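Local coordinates for L-lysine 6-monooxygenase (Pseudomonas syringae pv. tomato, PDB 5CQF), which probably uses FAD and NADPH to hydroxylate the side-chain amine of L-lysine, a step of siderophore biosynthesis, at residues D260-L265 and Q271-W276; P184-T189 and D324-E329; L93-R98 and L118-R123; D139-N144 and E149-T154; Q40-L45 and R421-L426. All coordinates share one frame; numbering follows the deposited sequence.

Interaction 1 (D260-L265 and Q271-W276)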
# COMPACT_ATOMS: atom_id res chain seq x y z
N ASP A 260 8.57 2.86 31.17
CA ASP A 260 8.01 2.42 32.50
C ASP A 260 8.65 1.12 32.95
O ASP A 260 9.13 1.00 34.07
CB ASP A 260 6.49 2.15 32.49
CG ASP A 260 5.63 3.42 32.35
OD1 ASP A 260 6.17 4.54 32.36
OD2 ASP A 260 4.39 3.30 32.22
N TYR A 261 8.62 0.11 32.09
CA TYR A 261 9.13 -1.19 32.45
C TYR A 261 10.59 -1.03 32.88
O TYR A 261 10.95 -1.53 33.94
CB TYR A 261 8.98 -2.20 31.31
CG TYR A 261 9.63 -3.54 31.60
CD1 TYR A 261 9.01 -4.48 32.43
CD2 TYR A 261 10.86 -3.87 31.03
CE1 TYR A 261 9.59 -5.71 32.69
CE2 TYR A 261 11.48 -5.10 31.29
CZ TYR A 261 10.85 -6.02 32.12
OH TYR A 261 11.49 -7.23 32.34
N PHE A 262 11.40 -0.31 32.10
CA PHE A 262 12.81 -0.11 32.43
C PHE A 262 13.00 0.55 33.81
O PHE A 262 13.82 0.11 34.57
CB PHE A 262 13.53 0.71 31.37
CG PHE A 262 14.99 0.81 31.58
CD1 PHE A 262 15.84 -0.19 31.16
CD2 PHE A 262 15.53 1.92 32.21
CE1 PHE A 262 17.20 -0.09 31.35
CE2 PHE A 262 16.89 2.04 32.40
CZ PHE A 262 17.73 1.04 31.95
N HIS A 263 12.23 1.56 34.13
CA HIS A 263 12.29 2.13 35.48
C HIS A 263 11.86 1.20 36.60
O HIS A 263 12.40 1.30 37.72
CB HIS A 263 11.57 3.48 35.55
CG HIS A 263 12.37 4.57 34.94
ND1 HIS A 263 13.32 5.26 35.64
CD2 HIS A 263 12.47 4.98 33.65
CE1 HIS A 263 13.93 6.11 34.84
NE2 HIS A 263 13.43 5.96 33.62
N SER A 264 10.96 0.27 36.31
CA SER A 264 10.52 -0.70 37.31
C SER A 264 11.58 -1.76 37.66
O SER A 264 11.41 -2.52 38.60
CB SER A 264 9.25 -1.41 36.82
OG SER A 264 9.59 -2.46 35.93
N LEU A 265 12.66 -1.83 36.88
CA LEU A 265 13.77 -2.72 37.18
C LEU A 265 14.76 -2.08 38.13
O LEU A 265 15.00 -0.88 38.02
CB LEU A 265 14.52 -3.07 35.91
CG LEU A 265 13.67 -3.73 34.83
CD1 LEU A 265 14.58 -4.05 33.65
CD2 LEU A 265 13.01 -4.97 35.38
N GLN A 271 20.96 -3.52 33.92
CA GLN A 271 22.18 -3.87 33.20
C GLN A 271 22.00 -5.18 32.42
O GLN A 271 22.42 -5.26 31.25
CB GLN A 271 23.38 -3.98 34.14
CG GLN A 271 24.72 -4.11 33.39
CD GLN A 271 24.93 -2.97 32.39
OE1 GLN A 271 24.93 -3.19 31.16
NE2 GLN A 271 25.06 -1.73 32.91
N ARG A 272 21.39 -6.19 33.05
CA ARG A 272 21.02 -7.41 32.34
C ARG A 272 20.11 -7.12 31.14
O ARG A 272 20.26 -7.73 30.08
CB ARG A 272 20.34 -8.43 33.26
CG ARG A 272 21.28 -9.06 34.29
CD ARG A 272 20.73 -10.38 34.84
NE ARG A 272 19.46 -10.28 35.58
CZ ARG A 272 19.30 -9.78 36.81
NH1 ARG A 272 18.09 -9.76 37.37
NH2 ARG A 272 20.33 -9.25 37.48
N PHE A 273 19.18 -6.18 31.32
CA PHE A 273 18.28 -5.78 30.23
C PHE A 273 19.03 -5.11 29.11
O PHE A 273 18.80 -5.45 27.97
CB PHE A 273 17.18 -4.89 30.74
CG PHE A 273 16.23 -4.42 29.67
CD1 PHE A 273 15.14 -5.20 29.29
CD2 PHE A 273 16.42 -3.19 29.03
CE1 PHE A 273 14.25 -4.75 28.31
CE2 PHE A 273 15.53 -2.74 28.05
CZ PHE A 273 14.44 -3.52 27.69
N LEU A 274 19.94 -4.19 29.41
CA LEU A 274 20.70 -3.51 28.38
C LEU A 274 21.67 -4.44 27.64
O LEU A 274 21.89 -4.30 26.45
CB LEU A 274 21.48 -2.33 28.95
CG LEU A 274 20.65 -1.15 29.45
CD1 LEU A 274 21.56 -0.10 30.11
CD2 LEU A 274 19.85 -0.54 28.31
N ASP A 275 22.26 -5.39 28.36
CA ASP A 275 23.11 -6.38 27.70
C ASP A 275 22.33 -7.23 26.69
O ASP A 275 22.82 -7.44 25.59
CB ASP A 275 23.83 -7.27 28.72
CG ASP A 275 24.86 -6.49 29.54
OD1 ASP A 275 25.18 -5.33 29.15
OD2 ASP A 275 25.32 -7.04 30.57
N TRP A 276 21.14 -7.69 27.07
CA TRP A 276 20.25 -8.33 26.11
C TRP A 276 19.88 -7.33 25.01
O TRP A 276 20.09 -7.58 23.83
CB TRP A 276 18.98 -8.91 26.78
CG TRP A 276 17.94 -9.36 25.74
CD1 TRP A 276 17.89 -10.57 25.08
CD2 TRP A 276 16.85 -8.59 25.24
NE1 TRP A 276 16.84 -10.58 24.19
CE2 TRP A 276 16.19 -9.38 24.27
CE3 TRP A 276 16.38 -7.29 25.51
CZ2 TRP A 276 15.07 -8.91 23.58
CZ3 TRP A 276 15.28 -6.84 24.82
CH2 TRP A 276 14.63 -7.64 23.87
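Phe273 is the hub of this contact, met by three side chains of the segment 260-265. The nearest is Phe262, whose CD1 comes to 3.7 Å from Phe273 CD2; seen from Phe262, that atom lies at the ring edge, in its plane. The two rings are inclined to each other, planes 62° apart and centroids 5.9 Å apart. Tyr261 turns its own ring edge to Phe273, CE2 to Phe273 CE1 at 4.1 Å, and Leu265 sets its CD1 4.0 Å from Phe273 CB. Leu274 adds a methyl, CD2, 4.1 Å from Phe262 CE1, the two side chains meeting at about a right angle. These groups lie within a helical hairpin: helix 255-264 stops, a short connection follows, and helix 267-280 runs back, the local axes 134° apart and 11.1 Å from each other. Phe262 and Phe273 both carry CG anti to the backbone N, which swings each ring into the gap. Behind them, Ser264 OG donates to a lone pair of Tyr261 O at 2.6 Å, in the last turn of the first helix. Farther out lies the second subunit: its Phe334 meets Phe273 edge-to-face, and its Asp332 takes a hydrogen bond from Tyr261 OH.

Interaction 2 (P184-T189 and D324-E329)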
# COMPACT_ATOMS: atom_id res chain seq x y z
N PRO A 184 36.96 18.05 5.44
CA PRO A 184 36.06 18.15 4.30
C PRO A 184 35.76 16.83 3.58
O PRO A 184 34.72 16.73 2.95
CB PRO A 184 36.80 19.10 3.34
CG PRO A 184 37.72 19.88 4.21
CD PRO A 184 38.08 19.00 5.36
N THR A 185 36.67 15.86 3.65
CA THR A 185 36.50 14.58 2.97
C THR A 185 36.26 13.39 3.91
O THR A 185 36.12 12.27 3.45
CB THR A 185 37.70 14.24 2.05
OG1 THR A 185 38.90 14.19 2.82
CG2 THR A 185 37.85 15.23 0.91
N LEU A 186 36.22 13.62 5.21
CA LEU A 186 35.81 12.58 6.13
C LEU A 186 35.01 13.25 7.23
O LEU A 186 35.55 14.09 7.96
CB LEU A 186 37.03 11.84 6.68
CG LEU A 186 36.72 10.65 7.59
CD1 LEU A 186 37.81 9.59 7.55
CD2 LEU A 186 36.47 11.11 9.02
N PHE A 187 33.73 12.93 7.33
CA PHE A 187 32.87 13.66 8.28
C PHE A 187 31.74 12.84 8.83
O PHE A 187 31.42 11.78 8.30
CB PHE A 187 32.29 14.93 7.63
CG PHE A 187 31.76 14.71 6.25
CD1 PHE A 187 30.44 14.40 6.05
CD2 PHE A 187 32.58 14.86 5.15
CE1 PHE A 187 29.94 14.23 4.78
CE2 PHE A 187 32.09 14.69 3.87
CZ PHE A 187 30.77 14.36 3.68
N HIS A 188 31.14 13.36 9.90
CA HIS A 188 30.00 12.70 10.55
C HIS A 188 28.73 13.08 9.82
O HIS A 188 28.67 14.15 9.19
CB HIS A 188 29.90 13.19 11.99
CG HIS A 188 28.96 12.40 12.85
ND1 HIS A 188 27.71 12.85 13.18
CD2 HIS A 188 29.10 11.20 13.46
CE1 HIS A 188 27.11 11.97 13.95
NE2 HIS A 188 27.93 10.95 14.13
N THR A 189 27.72 12.23 9.93
CA THR A 189 26.43 12.49 9.28
C THR A 189 25.77 13.77 9.73
O THR A 189 24.98 14.33 8.98
CB THR A 189 25.42 11.33 9.48
OG1 THR A 189 25.30 11.00 10.87
CG2 THR A 189 25.86 10.12 8.75
N ASP A 324 46.13 10.19 -2.69
CA ASP A 324 45.08 9.71 -3.59
C ASP A 324 43.78 9.28 -2.88
O ASP A 324 43.15 8.31 -3.31
CB ASP A 324 45.60 8.53 -4.41
CG ASP A 324 47.01 8.74 -4.87
OD1 ASP A 324 47.92 8.22 -4.19
OD2 ASP A 324 47.19 9.42 -5.90
N GLY A 325 43.41 9.97 -1.79
CA GLY A 325 42.21 9.64 -1.00
C GLY A 325 42.51 8.86 0.27
O GLY A 325 43.47 9.17 0.98
N TYR A 326 41.67 7.86 0.57
CA TYR A 326 41.84 7.05 1.77
C TYR A 326 42.07 5.61 1.38
O TYR A 326 41.50 5.14 0.41
CB TYR A 326 40.60 7.13 2.67
CG TYR A 326 40.33 8.53 3.14
CD1 TYR A 326 40.86 9.01 4.32
CD2 TYR A 326 39.58 9.40 2.37
CE1 TYR A 326 40.63 10.31 4.73
CE2 TYR A 326 39.34 10.70 2.78
CZ TYR A 326 39.88 11.15 3.95
OH TYR A 326 39.65 12.45 4.32
N ARG A 327 42.93 4.94 2.16
CA ARG A 327 43.18 3.52 2.05
C ARG A 327 42.58 2.88 3.31
O ARG A 327 43.04 3.13 4.42
CB ARG A 327 44.67 3.25 1.93
CG ARG A 327 45.06 1.81 1.60
CD ARG A 327 46.57 1.60 1.76
NE ARG A 327 47.03 0.19 1.75
CZ ARG A 327 46.86 -0.70 2.74
NH1 ARG A 327 46.21 -0.39 3.88
NH2 ARG A 327 47.34 -1.93 2.59
N VAL A 328 41.52 2.10 3.13
CA VAL A 328 40.73 1.60 4.26
C VAL A 328 40.80 0.09 4.33
O VAL A 328 40.49 -0.60 3.35
CB VAL A 328 39.26 2.01 4.14
CG1 VAL A 328 38.52 1.63 5.40
CG2 VAL A 328 39.15 3.51 3.89
N GLU A 329 41.21 -0.43 5.48
CA GLU A 329 41.27 -1.86 5.66
C GLU A 329 40.05 -2.30 6.43
O GLU A 329 39.83 -1.81 7.55
CB GLU A 329 42.54 -2.29 6.43
CG GLU A 329 42.71 -3.81 6.52
CD GLU A 329 43.76 -4.25 7.53
OE1 GLU A 329 43.57 -4.03 8.75
OE2 GLU A 329 44.78 -4.82 7.09
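The ring of Tyr326 is the flat group here, and Thr185 meets it at the hydroxyl end of its edge, with CB in the ring plane and OG1 near it. Leu186 approaches the same end from an oblique direction. His321, in the adjoining strand 314-322, stacks with the ring. Thr185 OG1 and Tyr326 OH are modelled as a hydrogen bond whose donor is not settled; their separation of 2.4 Å is unusually short and, at 2.28 Å resolution, doubtful as an exact length. Leu186 supplies the apolar part, its CB 3.6 Å from Tyr326 OH and 4.0 Å from CZ, while its CD1 reaches Tyr326 CE1 at 4.1 Å. Tyr326 has CG anti to its carbonyl carbon (chi1 -61°), and from there the ring spans the gap between two backbones that stay well apart, the nearest CA atoms, those of Thr185 and Gly325, being 8.5 Å from each other. Leu186 also packs on Ile319 and on Val346 and Leu348, which places it between two sheets. One is the parallel sheet in which 186-188 is an outermost strand beside 345-348; the other is the antiparallel three-stranded sheet with 325-332 at its centre. Tyr326 thus links an edge of the parallel sheet to a small meander, consistent with the second Rossmann-like, nucleotide-binding domain of flavin-dependent N-hydroxylating monooxygenases.

Interaction 3 (L93-R98 and L118-R123)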
# COMPACT_ATOMS: atom_id res chain seq x y z
N LEU A 93 -2.14 22.80 9.04
CA LEU A 93 -2.63 22.56 7.70
C LEU A 93 -3.73 23.53 7.36
O LEU A 93 -3.83 23.98 6.23
CB LEU A 93 -3.18 21.16 7.51
CG LEU A 93 -2.17 20.06 7.43
CD1 LEU A 93 -2.90 18.73 7.24
CD2 LEU A 93 -1.17 20.36 6.33
N LYS A 94 -4.60 23.80 8.32
CA LYS A 94 -5.72 24.69 8.08
C LYS A 94 -5.21 26.11 7.83
O LYS A 94 -5.68 26.78 6.93
CB LYS A 94 -6.68 24.67 9.27
CG LYS A 94 -7.77 25.72 9.24
CD LYS A 94 -8.93 25.30 10.12
CE LYS A 94 -10.13 26.22 9.98
NZ LYS A 94 -9.97 27.41 10.83
N ASP A 95 -4.22 26.55 8.57
CA ASP A 95 -3.68 27.88 8.34
C ASP A 95 -3.06 27.98 6.95
O ASP A 95 -3.13 29.04 6.32
CB ASP A 95 -2.67 28.21 9.43
CG ASP A 95 -2.14 29.63 9.35
OD1 ASP A 95 -2.95 30.56 9.37
OD2 ASP A 95 -0.91 29.80 9.35
N GLN A 96 -2.49 26.89 6.43
CA GLN A 96 -1.79 26.96 5.16
C GLN A 96 -2.71 26.62 4.01
O GLN A 96 -2.30 26.68 2.85
CB GLN A 96 -0.59 26.04 5.16
CG GLN A 96 0.33 26.24 6.34
CD GLN A 96 1.05 27.55 6.29
OE1 GLN A 96 1.62 27.92 5.27
NE2 GLN A 96 1.03 28.26 7.39
N GLY A 97 -3.96 26.26 4.32
CA GLY A 97 -4.97 25.93 3.30
C GLY A 97 -4.77 24.56 2.65
O GLY A 97 -5.25 24.32 1.55
N ARG A 98 -4.13 23.63 3.35
CA ARG A 98 -3.77 22.36 2.72
C ARG A 98 -4.41 21.13 3.36
O ARG A 98 -4.05 20.03 3.02
CB ARG A 98 -2.25 22.21 2.73
CG ARG A 98 -1.53 23.19 1.82
CD ARG A 98 -0.10 22.75 1.49
NE ARG A 98 0.63 22.27 2.68
CZ ARG A 98 1.47 22.98 3.43
NH1 ARG A 98 1.75 24.24 3.16
NH2 ARG A 98 2.02 22.42 4.46
N LEU A 118 7.47 22.82 12.00
CA LEU A 118 8.26 23.12 13.16
C LEU A 118 8.65 24.59 13.21
O LEU A 118 8.60 25.23 14.27
CB LEU A 118 9.48 22.21 13.15
CG LEU A 118 10.50 22.57 14.19
CD1 LEU A 118 10.06 21.98 15.51
CD2 LEU A 118 11.86 22.03 13.76
N GLY A 119 9.03 25.16 12.08
CA GLY A 119 9.24 26.64 12.00
C GLY A 119 7.95 27.39 12.27
O GLY A 119 7.93 28.44 12.89
N TRP A 120 6.82 26.84 11.82
CA TRP A 120 5.56 27.52 12.01
C TRP A 120 5.19 27.57 13.48
O TRP A 120 4.63 28.56 13.96
CB TRP A 120 4.49 26.84 11.15
CG TRP A 120 3.08 27.29 11.32
CD1 TRP A 120 2.42 28.24 10.57
CD2 TRP A 120 2.10 26.74 12.21
NE1 TRP A 120 1.12 28.34 10.98
CE2 TRP A 120 0.89 27.44 11.99
CE3 TRP A 120 2.12 25.75 13.19
CZ2 TRP A 120 -0.27 27.18 12.72
CZ3 TRP A 120 0.97 25.50 13.91
CH2 TRP A 120 -0.21 26.21 13.67
N VAL A 121 5.49 26.51 14.22
CA VAL A 121 5.25 26.53 15.67
C VAL A 121 6.27 27.41 16.38
O VAL A 121 5.93 28.25 17.23
CB VAL A 121 5.35 25.14 16.34
CG1 VAL A 121 5.02 25.26 17.82
CG2 VAL A 121 4.39 24.17 15.71
N SER A 122 7.53 27.20 16.07
CA SER A 122 8.59 27.99 16.69
C SER A 122 8.27 29.48 16.63
O SER A 122 8.20 30.15 17.66
CB SER A 122 9.94 27.69 16.02
OG SER A 122 10.93 28.53 16.56
N ARG A 123 8.00 29.99 15.43
CA ARG A 123 7.65 31.41 15.23
C ARG A 123 6.56 31.95 16.12
O ARG A 123 6.41 33.15 16.21
CB ARG A 123 7.14 31.64 13.81
CG ARG A 123 8.22 31.91 12.79
CD ARG A 123 7.57 32.25 11.44
NE ARG A 123 7.31 31.06 10.62
CZ ARG A 123 6.12 30.71 10.10
NH1 ARG A 123 5.01 31.44 10.31
NH2 ARG A 123 6.04 29.61 9.35
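A single polar bond between side chains, Trp120 to Asp95, makes this a sparse helix-to-helix contact, joining the C-terminal end of helix 89-96 to the middle of helix 111-125. Trp120 NE1 donates to Asp95 OD2 at 3.0 Å with an N-H...O angle of 162°. The oxygen lies close to the indole plane, as an acceptor for this N-H should, yet the carboxylate is met on its anti side, with the nitrogen 34° out of the carboxylate plane. Asp95 holds CG anti to its backbone N (chi1 -174°), which carries OD2 across to the indole edge. Gln96 comes in next to it: its chain bends at chi2, and NE2 stops 3.5 Å from Trp120 CD1 with the amide plane almost perpendicular to the indole. Asp95 lies at the surface, whereas Trp120 is buried, so the bond satisfies the indole nitrogen where the ring meets the protein's exterior. Just beyond, Gly97 takes up positive phi in a Schellman motif that ends the helix, Arg98 N bonding back to Leu93 O at 2.9 Å. Tyr92, one turn back on the same helix as Asp95, meets the Trp120 ring edge-to-face. On other sides of helix 111-125, Leu118, Val121 and Ser122 pack against Ile26 of helix 23-37, while Leu93 rests on Phe102 of helix 99-105.

Interaction 4 (D139-N144 and E149-T154)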
# COMPACT_ATOMS: atom_id res chain seq x y z
N ASP A 139 27.82 27.68 36.26
CA ASP A 139 28.54 27.79 37.56
C ASP A 139 27.61 27.64 38.77
O ASP A 139 26.50 28.17 38.79
CB ASP A 139 29.29 29.13 37.66
CG ASP A 139 30.47 29.21 36.70
OD1 ASP A 139 31.26 28.25 36.62
OD2 ASP A 139 30.61 30.25 36.01
N PRO A 140 28.07 26.92 39.80
CA PRO A 140 27.23 26.82 41.00
C PRO A 140 27.17 28.13 41.79
O PRO A 140 27.97 29.04 41.56
CB PRO A 140 27.93 25.73 41.83
CG PRO A 140 29.36 25.78 41.39
CD PRO A 140 29.34 26.19 39.94
N VAL A 141 26.20 28.21 42.69
CA VAL A 141 26.06 29.31 43.63
C VAL A 141 25.73 28.66 44.98
O VAL A 141 24.63 28.12 45.17
CB VAL A 141 24.93 30.28 43.21
CG1 VAL A 141 24.82 31.47 44.17
CG2 VAL A 141 25.13 30.77 41.78
N ILE A 142 26.72 28.66 45.89
CA ILE A 142 26.58 28.08 47.23
C ILE A 142 26.40 29.24 48.22
O ILE A 142 26.97 30.33 48.03
CB ILE A 142 27.83 27.28 47.65
CG1 ILE A 142 28.20 26.25 46.57
CG2 ILE A 142 27.61 26.60 49.00
CD1 ILE A 142 29.19 26.74 45.54
N ARG A 143 25.62 29.01 49.28
CA ARG A 143 25.29 30.08 50.21
C ARG A 143 25.45 29.68 51.67
O ARG A 143 26.15 30.37 52.43
CB ARG A 143 23.88 30.64 49.92
CG ARG A 143 23.82 31.57 48.70
CD ARG A 143 24.81 32.71 48.88
NE ARG A 143 24.99 33.64 47.76
CZ ARG A 143 26.13 33.83 47.08
NH1 ARG A 143 26.17 34.73 46.11
NH2 ARG A 143 27.23 33.12 47.37
N ASN A 144 24.83 28.57 52.06
CA ASN A 144 24.94 28.06 53.43
C ASN A 144 25.67 26.73 53.43
O ASN A 144 25.30 25.81 54.16
CB ASN A 144 23.53 27.92 54.04
CG ASN A 144 23.54 27.94 55.57
OD1 ASN A 144 24.59 27.79 56.22
ND2 ASN A 144 22.36 28.11 56.15
N GLU A 149 21.47 28.05 43.82
CA GLU A 149 21.21 28.57 42.47
C GLU A 149 22.30 28.09 41.50
O GLU A 149 23.30 27.52 41.93
CB GLU A 149 21.21 30.10 42.47
CG GLU A 149 19.84 30.74 42.70
CD GLU A 149 19.87 32.26 42.57
OE1 GLU A 149 20.88 32.88 43.00
OE2 GLU A 149 18.88 32.83 42.04
N VAL A 150 22.09 28.31 40.20
CA VAL A 150 23.15 28.12 39.20
C VAL A 150 23.19 29.32 38.31
O VAL A 150 22.19 30.00 38.15
CB VAL A 150 22.97 26.85 38.31
CG1 VAL A 150 23.12 25.59 39.14
CG2 VAL A 150 21.64 26.84 37.57
N ARG A 151 24.35 29.57 37.74
CA ARG A 151 24.50 30.73 36.89
C ARG A 151 24.87 30.19 35.56
O ARG A 151 25.95 29.66 35.38
CB ARG A 151 25.61 31.66 37.40
CG ARG A 151 25.25 32.44 38.66
CD ARG A 151 26.48 33.05 39.33
NE ARG A 151 26.14 34.07 40.34
CZ ARG A 151 26.55 34.08 41.61
NH1 ARG A 151 26.15 35.07 42.41
NH2 ARG A 151 27.35 33.13 42.10
N VAL A 152 23.97 30.35 34.61
CA VAL A 152 24.20 29.89 33.25
C VAL A 152 24.94 31.01 32.57
O VAL A 152 24.49 32.16 32.57
CB VAL A 152 22.88 29.60 32.51
CG1 VAL A 152 23.16 29.07 31.11
CG2 VAL A 152 22.02 28.63 33.30
N ARG A 153 26.09 30.68 32.00
CA ARG A 153 26.97 31.69 31.44
C ARG A 153 26.96 31.60 29.93
O ARG A 153 27.10 30.51 29.37
CB ARG A 153 28.39 31.55 32.03
CG ARG A 153 28.71 32.53 33.17
CD ARG A 153 28.04 32.17 34.50
NE ARG A 153 27.99 33.29 35.47
CZ ARG A 153 28.82 33.48 36.51
NH1 ARG A 153 28.65 34.54 37.30
NH2 ARG A 153 29.80 32.63 36.78
N THR A 154 26.78 32.74 29.28
CA THR A 154 26.81 32.83 27.82
C THR A 154 27.69 34.00 27.34
O THR A 154 28.06 34.89 28.14
CB THR A 154 25.39 33.02 27.27
OG1 THR A 154 24.91 34.33 27.59
CG2 THR A 154 24.45 31.98 27.85
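Backbone bonds set the register of this contact, with Asp139 and Arg151 forming an antiparallel hydrogen-bonded pair: Asp139 N to Arg151 O at 2.9 Å, and Arg151 N to Asp139 O at 2.8 Å. The next such pair, Val141 with Glu149, is looser, and both its bonds are weak. Pro140 and Val150 make the non-hydrogen-bonded pair between them, on the face that also touches Leu364. The charged contacts lie on the other face. Arg153 folds at chi2 (74°) and brings NH2 to Asp139 OD2 at 2.6 Å, a salt bridge in which the oxygen sits at the edge of the guanidinium, near its plane, while the carboxylate stands 82° to that plane. Arg151 CD lies over one face of the same guanidinium. Val141 packs its methyls against the flat faces of two guanidinium groups: CG2 rests over that of Arg151, 3.3 Å from NH2, and CG1 sits over the centre of that of Arg143. The two arginines also bring like charges near each other, Arg143 NH1 to Arg151 NH1 at 3.7 Å; Arg143 NH2 bonds to Ile142 O. All this belongs to the beta hairpin 137-142/147-154, which strand 157-161 extends into a three-stranded antiparallel meander.

Interaction 5 (Q40-L45 and R421-L426)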
# COMPACT_ATOMS: atom_id res chain seq x y z
N GLN A 40 -4.48 29.24 32.66
CA GLN A 40 -4.10 28.29 33.71
C GLN A 40 -2.81 28.74 34.41
O GLN A 40 -2.02 29.48 33.82
CB GLN A 40 -3.96 26.89 33.13
CG GLN A 40 -5.26 26.33 32.57
CD GLN A 40 -5.06 25.29 31.46
OE1 GLN A 40 -3.97 25.13 30.92
NE2 GLN A 40 -6.14 24.59 31.11
N PRO A 41 -2.60 28.31 35.67
CA PRO A 41 -1.51 28.86 36.50
C PRO A 41 -0.11 28.67 35.94
O PRO A 41 0.77 29.52 36.13
CB PRO A 41 -1.64 28.08 37.82
CG PRO A 41 -3.02 27.53 37.82
CD PRO A 41 -3.36 27.27 36.38
N LEU A 42 0.10 27.55 35.26
CA LEU A 42 1.40 27.23 34.68
C LEU A 42 1.90 28.32 33.73
O LEU A 42 3.10 28.50 33.57
CB LEU A 42 1.30 25.92 33.92
CG LEU A 42 2.58 25.51 33.19
CD1 LEU A 42 3.45 24.67 34.09
CD2 LEU A 42 2.26 24.77 31.90
N GLY A 43 0.97 29.04 33.11
CA GLY A 43 1.31 30.09 32.16
C GLY A 43 1.99 31.31 32.76
O GLY A 43 2.57 32.12 32.02
N ASP A 44 1.93 31.45 34.08
CA ASP A 44 2.50 32.60 34.78
C ASP A 44 3.98 32.42 35.05
O ASP A 44 4.72 33.38 35.15
CB ASP A 44 1.77 32.84 36.11
CG ASP A 44 0.28 33.07 35.92
OD1 ASP A 44 -0.11 33.74 34.94
OD2 ASP A 44 -0.49 32.57 36.76
N LEU A 45 4.42 31.17 35.16
CA LEU A 45 5.83 30.84 35.37
C LEU A 45 6.68 31.39 34.22
O LEU A 45 6.33 31.24 33.05
CB LEU A 45 5.95 29.32 35.48
CG LEU A 45 7.24 28.60 35.85
CD1 LEU A 45 6.90 27.25 36.47
CD2 LEU A 45 8.16 28.38 34.64
N ARG A 421 5.05 16.32 31.34
CA ARG A 421 5.61 15.87 32.59
C ARG A 421 6.57 16.90 33.21
O ARG A 421 6.57 17.09 34.42
CB ARG A 421 6.38 14.57 32.40
CG ARG A 421 5.53 13.35 32.13
CD ARG A 421 6.24 12.09 32.63
NE ARG A 421 5.64 10.86 32.11
CZ ARG A 421 5.49 9.73 32.79
NH1 ARG A 421 5.90 9.64 34.04
NH2 ARG A 421 4.90 8.68 32.21
N ILE A 422 7.37 17.55 32.36
CA ILE A 422 8.33 18.51 32.85
C ILE A 422 7.65 19.81 33.25
O ILE A 422 7.94 20.34 34.31
CB ILE A 422 9.49 18.72 31.85
CG1 ILE A 422 10.38 17.48 31.85
CG2 ILE A 422 10.34 19.93 32.21
CD1 ILE A 422 11.31 17.38 30.66
N ALA A 423 6.73 20.30 32.43
CA ALA A 423 6.10 21.58 32.72
C ALA A 423 5.27 21.51 34.00
O ALA A 423 5.23 22.47 34.75
CB ALA A 423 5.25 22.03 31.55
N SER A 424 4.61 20.40 34.25
CA SER A 424 3.93 20.20 35.52
C SER A 424 4.93 20.14 36.68
O SER A 424 4.74 20.80 37.72
CB SER A 424 3.10 18.93 35.48
OG SER A 424 3.92 17.82 35.15
N ALA A 425 6.01 19.37 36.52
CA ALA A 425 7.00 19.31 37.59
C ALA A 425 7.56 20.69 37.85
O ALA A 425 7.75 21.06 38.99
CB ALA A 425 8.12 18.32 37.28
N LEU A 426 7.79 21.48 36.80
CA LEU A 426 8.28 22.85 36.97
C LEU A 426 7.31 23.70 37.78
O LEU A 426 7.75 24.44 38.63
CB LEU A 426 8.57 23.53 35.65
CG LEU A 426 9.93 23.18 35.07
CD1 LEU A 426 10.00 23.35 33.56
CD2 LEU A 426 11.01 24.00 35.73
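Leu42 and Leu45 both hold CG anti to the backbone N (chi1 177° and -173°), and these torsions bring their methyls against Ala423 and Leu426 on helix 412-428. The leucines sit in the link between helix 23-37 and strand 47-50, the first beta-alpha-beta crossover of a Rossmann-like domain; its GxGxxG-type pattern, in the turn leading into that helix, is consistent with FAD binding. Pro41 to Gly43 form a 3-10 turn, tightened by Gly43 N to Gln40 O at 3.1 Å, and the two leucines, three residues apart, both meet the same helix from this short piece. Leu42 packs on Ala423, CD2 lying 4.1 Å from Ala423 CB; the fit of its other methyl, CD1, against the carbonyl of that residue is too tight to be trusted. Leu45 works one turn farther along, its CD1 4.2 Å from Leu426 CB. No hydrogen bond links the two segments; leucine methyls meet the side chains and backbone of the helix. Phe32 of helix 23-37 packs on both leucines from within the crossover. Leu426 continues inward to Val165 and Trp395, on strands 163-166 and 393-396 of the parallel sheet, so the C-terminal helix is held between that sheet and the loop. At its last residue here, Leu45 CD1 approaches the carbonyl oxygen of Leu426 to 3.6 Å.

In the fold
From the N terminus, the loop 40-45 opens interaction 5, which closes only at helix 412-428; the other four contacts all fall within this span. Interaction 3 comes first, a short helical loop closed between 93-98 and 118-123. Interaction 4 follows as a local hairpin, complete by residue 154. Interaction 2 then opens at 184-189 and closes at 324-329, and interaction 1, the pair of helices 255-264 and 267-280, lies inside it. No two contacts cross. Interaction 5 brings an early loop of the first Rossmann-like unit against the last helix, beside the first parallel sheet, while interaction 2 lies on the opposite side of the chain's centre, about 48 Å away between centres, tying the second parallel sheet to its meander.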